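Local coordinates for GTP-binding protein (Pyrococcus horikoshii, PDB 1WXQ) that is of uncharacterised function but probably binds GTP and may hydrolyse nucleotides, as an Obg-type GTPase carrying a C-terminal TGS domain, at residues Ile138-Trp150 with Trp198-Arg211. Residues are numbered along the deposited sequence; the frame is centred on the assembly and turned at random.
Sequences IDYWIYGILSKGW and WSQDDLLAFASEIR
Leu203 lies over one face of the Trp150 indole. Its CD2 sits 3.8 Å from the centroid of the six-membered ring, almost on the ring normal, while Leu203 CD1 lies over the five-membered ring, near CG and CD1 of Trp150. With CG anti to the backbone N (chi1 175°), the Trp150 indole extends toward helix 200-214. The far rim of the indole approaches Trp198, with Trp150 CZ2 3.8 Å from Trp198 CE3 and the two planes inclined by 31°. Replacing Trp150 with alanine is likely to leave both Leu203 methyls without the ring they pack on and to open a gap beside Trp198.

Tyr143 fits as a knob among Gln200, Leu203, Leu204 and Ala207. Gln200 OE1 accepts two bonds, from Tyr143 OH at 2.7 Å, above the amide plane, and from Ser147 OG at 2.8 Å. At the other end Asp139 binds two partners. Arg211 NE meets Asp139 OD1 on its syn side at 2.9 Å, in a salt bridge, and Ser208 OG donates to Asp139 OD2 at 2.6 Å.

Glu135 also pairs with Arg211, and Pro192 O accepts from Trp198 NE1. A capping box of Ser199 and Asp202 starts helix 200-214. The axes of helix segments 138-147 and 200-211 come within 8.3 Å, their directions 126° apart. This is a steeply crossed helix-helix contact within the OBG-type G region, backed by helices 164-171 and 179-188.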
loop_
_atom_site.group_PDB
_atom_site.type_symbol
_atom_site.label_atom_id
_atom_site.label_comp_id
_atom_site.label_asym_id
_atom_site.label_seq_id
_atom_site.Cartn_x
_atom_site.Cartn_y
_atom_site.Cartn_z
ATOM N N ILE A 138 2.992 -6.314 15.762
ATOM C CA ILE A 138 2.090 -5.217 15.406
ATOM C C ILE A 138 0.766 -5.405 16.127
ATOM O O ILE A 138 0.155 -4.448 16.593
ATOM C CB ILE A 138 1.883 -5.162 13.874
ATOM C CG1 ILE A 138 3.214 -4.781 13.216
ATOM C CG2 ILE A 138 0.783 -4.192 13.524
ATOM C CD1 ILE A 138 3.322 -5.102 11.735
ATOM N N ASP A 139 0.348 -6.658 16.239
ATOM C CA ASP A 139 -0.883 -6.998 16.928
ATOM C C ASP A 139 -0.852 -6.612 18.390
ATOM O O ASP A 139 -1.782 -5.986 18.878
ATOM C CB ASP A 139 -1.156 -8.489 16.803
ATOM C CG ASP A 139 -1.906 -8.827 15.540
ATOM O OD1 ASP A 139 -1.905 -7.982 14.610
ATOM O OD2 ASP A 139 -2.496 -9.930 15.474
ATOM N N TYR A 140 0.210 -6.972 19.099
ATOM C CA TYR A 140 0.272 -6.633 20.510
ATOM C C TYR A 140 0.524 -5.154 20.744
ATOM O O TYR A 140 0.076 -4.592 21.745
ATOM C CB TYR A 140 1.314 -7.498 21.215
ATOM C CG TYR A 140 0.763 -8.877 21.440
ATOM C CD1 TYR A 140 0.500 -9.721 20.361
ATOM C CD2 TYR A 140 0.385 -9.300 22.716
ATOM C CE1 TYR A 140 -0.129 -10.947 20.545
ATOM C CE2 TYR A 140 -0.250 -10.525 22.908
ATOM C CZ TYR A 140 -0.506 -11.341 21.827
ATOM O OH TYR A 140 -1.149 -12.549 22.024
ATOM N N TRP A 141 1.206 -4.508 19.806
ATOM C CA TRP A 141 1.482 -3.070 19.922
ATOM C C TRP A 141 0.158 -2.248 20.017
ATOM O O TRP A 141 0.011 -1.411 20.908
ATOM C CB TRP A 141 2.365 -2.657 18.755
ATOM C CG TRP A 141 2.355 -1.183 18.469
ATOM C CD1 TRP A 141 2.638 -0.169 19.341
ATOM C CD2 TRP A 141 2.038 -0.557 17.213
ATOM N NE1 TRP A 141 2.515 1.051 18.706
ATOM C CE2 TRP A 141 2.151 0.843 17.403
ATOM C CE3 TRP A 141 1.673 -1.045 15.945
ATOM C CZ2 TRP A 141 1.911 1.762 16.375
ATOM C CZ3 TRP A 141 1.432 -0.124 14.915
ATOM C CH2 TRP A 141 1.554 1.263 15.142
ATOM N N ILE A 142 -0.749 -2.498 19.054
ATOM C CA ILE A 142 -2.107 -1.973 18.984
ATOM C C ILE A 142 -2.926 -2.382 20.208
ATOM O O ILE A 142 -3.649 -1.597 20.806
ATOM C CB ILE A 142 -2.764 -2.514 17.713
ATOM C CG1 ILE A 142 -1.810 -2.377 16.525
ATOM C CG2 ILE A 142 -4.034 -1.702 17.395
ATOM C CD1 ILE A 142 -2.550 -2.359 15.185
ATOM N N TYR A 143 -2.823 -3.679 20.550
ATOM C CA TYR A 143 -3.546 -4.178 21.713
ATOM C C TYR A 143 -3.107 -3.462 22.992
ATOM O O TYR A 143 -3.910 -3.126 23.853
ATOM C CB TYR A 143 -3.275 -5.678 21.831
ATOM C CG TYR A 143 -3.558 -6.143 23.216
ATOM C CD1 TYR A 143 -4.873 -6.326 23.630
ATOM C CD2 TYR A 143 -2.511 -6.470 24.078
ATOM C CE1 TYR A 143 -5.141 -6.849 24.887
ATOM C CE2 TYR A 143 -2.778 -6.984 25.338
ATOM C CZ TYR A 143 -4.087 -7.171 25.743
ATOM O OH TYR A 143 -4.363 -7.714 26.984
ATOM N N GLY A 144 -1.817 -3.246 23.198
ATOM C CA GLY A 144 -1.374 -2.621 24.420
ATOM C C GLY A 144 -1.917 -1.206 24.526
ATOM O O GLY A 144 -2.256 -0.758 25.615
ATOM N N ILE A 145 -2.009 -0.496 23.402
ATOM C CA ILE A 145 -2.514 0.866 23.447
ATOM C C ILE A 145 -3.967 0.897 23.917
ATOM O O ILE A 145 -4.356 1.796 24.649
ATOM C CB ILE A 145 -2.379 1.558 22.090
ATOM C CG1 ILE A 145 -0.898 1.695 21.738
ATOM C CG2 ILE A 145 -3.028 2.932 22.141
ATOM C CD1 ILE A 145 -0.640 2.415 20.413
ATOM N N LEU A 146 -4.752 -0.099 23.515
ATOM C CA LEU A 146 -6.155 -0.203 23.921
ATOM C C LEU A 146 -6.303 -0.732 25.348
ATOM O O LEU A 146 -7.017 -0.162 26.167
ATOM C CB LEU A 146 -6.898 -1.155 22.981
ATOM C CG LEU A 146 -7.039 -0.699 21.531
ATOM C CD1 LEU A 146 -7.344 -1.881 20.648
ATOM C CD2 LEU A 146 -8.133 0.368 21.433
ATOM N N SER A 147 -5.619 -1.840 25.618
ATOM C CA SER A 147 -5.658 -2.535 26.900
ATOM C C SER A 147 -5.164 -1.691 28.076
ATOM O O SER A 147 -5.842 -1.575 29.101
ATOM C CB SER A 147 -4.838 -3.821 26.773
ATOM O OG SER A 147 -5.328 -4.818 27.640
ATOM N N LYS A 148 -3.977 -1.115 27.939
ATOM C CA LYS A 148 -3.428 -0.252 28.987
ATOM C C LYS A 148 -4.370 0.926 29.245
ATOM O O LYS A 148 -4.632 1.739 28.353
ATOM C CB LYS A 148 -2.058 0.310 28.577
ATOM C CG LYS A 148 -0.960 -0.712 28.488
ATOM C CD LYS A 148 0.330 -0.124 27.948
ATOM C CE LYS A 148 1.202 -1.231 27.382
ATOM N NZ LYS A 148 2.503 -0.725 26.889
ATOM N N GLY A 149 -4.863 1.025 30.472
ATOM C CA GLY A 149 -5.751 2.121 30.805
ATOM C C GLY A 149 -7.194 1.704 30.645
ATOM O O GLY A 149 -8.092 2.306 31.212
ATOM N N TRP A 150 -7.431 0.659 29.866
ATOM C CA TRP A 150 -8.700 0.350 29.197
ATOM C C TRP A 150 -9.898 0.332 30.162
ATOM O O TRP A 150 -11.050 0.232 29.761
ATOM C CB TRP A 150 -8.563 -1.012 28.517
ATOM C CG TRP A 150 -9.864 -1.420 27.941
ATOM C CD1 TRP A 150 -10.827 -2.263 28.540
ATOM C CD2 TRP A 150 -10.441 -0.951 26.699
ATOM N NE1 TRP A 150 -11.962 -2.361 27.801
ATOM C CE2 TRP A 150 -11.735 -1.522 26.597
ATOM C CE3 TRP A 150 -9.984 -0.112 25.686
ATOM C CZ2 TRP A 150 -12.535 -1.233 25.504
ATOM C CZ3 TRP A 150 -10.783 0.176 24.593
ATOM C CH2 TRP A 150 -12.067 -0.392 24.501
ATOM N N TRP A 198 -16.418 -5.259 27.198
ATOM C CA TRP A 198 -15.304 -5.831 26.433
ATOM C C TRP A 198 -14.317 -6.604 27.304
ATOM O O TRP A 198 -13.905 -6.114 28.362
ATOM C CB TRP A 198 -14.528 -4.721 25.702
ATOM C CG TRP A 198 -15.224 -4.178 24.475
ATOM C CD1 TRP A 198 -16.566 -3.946 24.329
ATOM C CD2 TRP A 198 -14.610 -3.763 23.243
ATOM N NE1 TRP A 198 -16.822 -3.417 23.091
ATOM C CE2 TRP A 198 -15.644 -3.291 22.402
ATOM C CE3 TRP A 198 -13.289 -3.741 22.769
ATOM C CZ2 TRP A 198 -15.396 -2.799 21.108
ATOM C CZ3 TRP A 198 -13.043 -3.253 21.487
ATOM C CH2 TRP A 198 -14.095 -2.789 20.675
ATOM N N SER A 199 -13.931 -7.800 26.847
ATOM C CA SER A 199 -12.972 -8.634 27.562
ATOM C C SER A 199 -11.590 -8.519 26.906
ATOM O O SER A 199 -11.456 -7.928 25.844
ATOM C CB SER A 199 -13.412 -10.100 27.555
ATOM O OG SER A 199 -13.095 -10.745 26.328
ATOM N N GLN A 200 -10.562 -9.073 27.546
ATOM C CA GLN A 200 -9.216 -9.015 26.985
ATOM C C GLN A 200 -9.198 -9.733 25.654
ATOM O O GLN A 200 -8.541 -9.295 24.719
ATOM C CB GLN A 200 -8.206 -9.646 27.941
ATOM C CG GLN A 200 -7.996 -8.807 29.165
ATOM C CD GLN A 200 -7.530 -7.402 28.822
ATOM O OE1 GLN A 200 -6.862 -7.194 27.807
ATOM N NE2 GLN A 200 -7.892 -6.429 29.658
ATOM N N ASP A 201 -9.939 -10.832 25.575
ATOM C CA ASP A 201 -10.018 -11.601 24.344
ATOM C C ASP A 201 -10.574 -10.724 23.255
ATOM O O ASP A 201 -10.131 -10.805 22.102
ATOM C CB ASP A 201 -10.908 -12.827 24.523
ATOM C CG ASP A 201 -10.234 -13.914 25.336
ATOM O OD1 ASP A 201 -9.410 -14.686 24.776
ATOM O OD2 ASP A 201 -10.523 -13.982 26.549
ATOM N N ASP A 202 -11.545 -9.891 23.624
ATOM C CA ASP A 202 -12.166 -8.964 22.677
ATOM C C ASP A 202 -11.143 -7.944 22.196
ATOM O O ASP A 202 -11.074 -7.616 21.019
ATOM C CB ASP A 202 -13.330 -8.217 23.337
ATOM C CG ASP A 202 -14.390 -9.154 23.880
ATOM O OD1 ASP A 202 -14.731 -10.121 23.185
ATOM O OD2 ASP A 202 -14.892 -8.917 24.999
ATOM N N LEU A 203 -10.339 -7.452 23.120
ATOM C CA LEU A 203 -9.338 -6.471 22.782
ATOM C C LEU A 203 -8.266 -6.980 21.814
ATOM O O LEU A 203 -8.000 -6.355 20.779
ATOM C CB LEU A 203 -8.712 -5.940 24.059
ATOM C CG LEU A 203 -9.582 -4.935 24.807
ATOM C CD1 LEU A 203 -9.016 -4.650 26.197
ATOM C CD2 LEU A 203 -9.646 -3.669 23.984
ATOM N N LEU A 204 -7.656 -8.113 22.139
ATOM C CA LEU A 204 -6.619 -8.672 21.276
ATOM C C LEU A 204 -7.224 -8.993 19.895
ATOM O O LEU A 204 -6.644 -8.672 18.840
ATOM C CB LEU A 204 -6.038 -9.930 21.921
ATOM C CG LEU A 204 -5.019 -10.681 21.084
ATOM C CD1 LEU A 204 -3.970 -9.719 20.598
ATOM C CD2 LEU A 204 -4.382 -11.790 21.924
ATOM N N ALA A 205 -8.403 -9.607 19.909
ATOM C CA ALA A 205 -9.078 -9.957 18.666
ATOM C C ALA A 205 -9.401 -8.688 17.887
ATOM O O ALA A 205 -9.266 -8.638 16.666
ATOM C CB ALA A 205 -10.360 -10.721 18.957
ATOM N N PHE A 206 -9.846 -7.658 18.597
ATOM C CA PHE A 206 -10.168 -6.407 17.934
ATOM C C PHE A 206 -8.882 -5.789 17.404
ATOM O O PHE A 206 -8.871 -5.229 16.317
ATOM C CB PHE A 206 -10.871 -5.443 18.887
ATOM C CG PHE A 206 -11.011 -4.051 18.337
ATOM C CD1 PHE A 206 -10.088 -3.065 18.668
ATOM C CD2 PHE A 206 -12.039 -3.734 17.460
ATOM C CE1 PHE A 206 -10.185 -1.779 18.130
ATOM C CE2 PHE A 206 -12.149 -2.457 16.916
ATOM C CZ PHE A 206 -11.217 -1.474 17.253
ATOM N N ALA A 207 -7.801 -5.908 18.168
ATOM C CA ALA A 207 -6.516 -5.363 17.739
ATOM C C ALA A 207 -6.068 -6.012 16.429
ATOM O O ALA A 207 -5.684 -5.322 15.489
ATOM C CB ALA A 207 -5.442 -5.581 18.826
ATOM N N SER A 208 -6.125 -7.339 16.378
ATOM C CA SER A 208 -5.714 -8.075 15.193
ATOM C C SER A 208 -6.545 -7.648 13.986
ATOM O O SER A 208 -6.014 -7.475 12.888
ATOM C CB SER A 208 -5.857 -9.594 15.420
ATOM O OG SER A 208 -4.900 -10.077 16.367
ATOM N N GLU A 209 -7.842 -7.461 14.196
ATOM C CA GLU A 209 -8.704 -7.068 13.105
ATOM C C GLU A 209 -8.326 -5.689 12.585
ATOM O O GLU A 209 -8.462 -5.412 11.396
ATOM C CB GLU A 209 -10.163 -7.082 13.549
ATOM C CG GLU A 209 -11.144 -6.826 12.410
ATOM C CD GLU A 209 -10.808 -7.592 11.133
ATOM O OE1 GLU A 209 -10.520 -8.811 11.205
ATOM O OE2 GLU A 209 -10.846 -6.962 10.054
ATOM N N ILE A 210 -7.842 -4.828 13.470
ATOM C CA ILE A 210 -7.448 -3.477 13.085
ATOM C C ILE A 210 -6.179 -3.518 12.258
ATOM O O ILE A 210 -6.057 -2.802 11.261
ATOM C CB ILE A 210 -7.226 -2.590 14.327
ATOM C CG1 ILE A 210 -8.576 -2.225 14.946
ATOM C CG2 ILE A 210 -6.489 -1.337 13.956
ATOM C CD1 ILE A 210 -9.474 -1.470 13.979
ATOM N N ARG A 211 -5.239 -4.370 12.672
ATOM C CA ARG A 211 -3.974 -4.518 11.975
ATOM C C ARG A 211 -4.237 -4.961 10.547
ATOM O O ARG A 211 -3.731 -4.369 9.603
ATOM C CB ARG A 211 -3.092 -5.555 12.687
ATOM C CG ARG A 211 -1.758 -5.829 12.006
ATOM C CD ARG A 211 -1.835 -7.004 11.042
ATOM N NE ARG A 211 -2.209 -8.224 11.750
ATOM C CZ ARG A 211 -2.328 -9.429 11.193
ATOM N NH1 ARG A 211 -2.096 -9.601 9.901
ATOM N NH2 ARG A 211 -2.693 -10.467 11.935
HETATM O O HOH W 1 -7.191 -3.734 30.943
#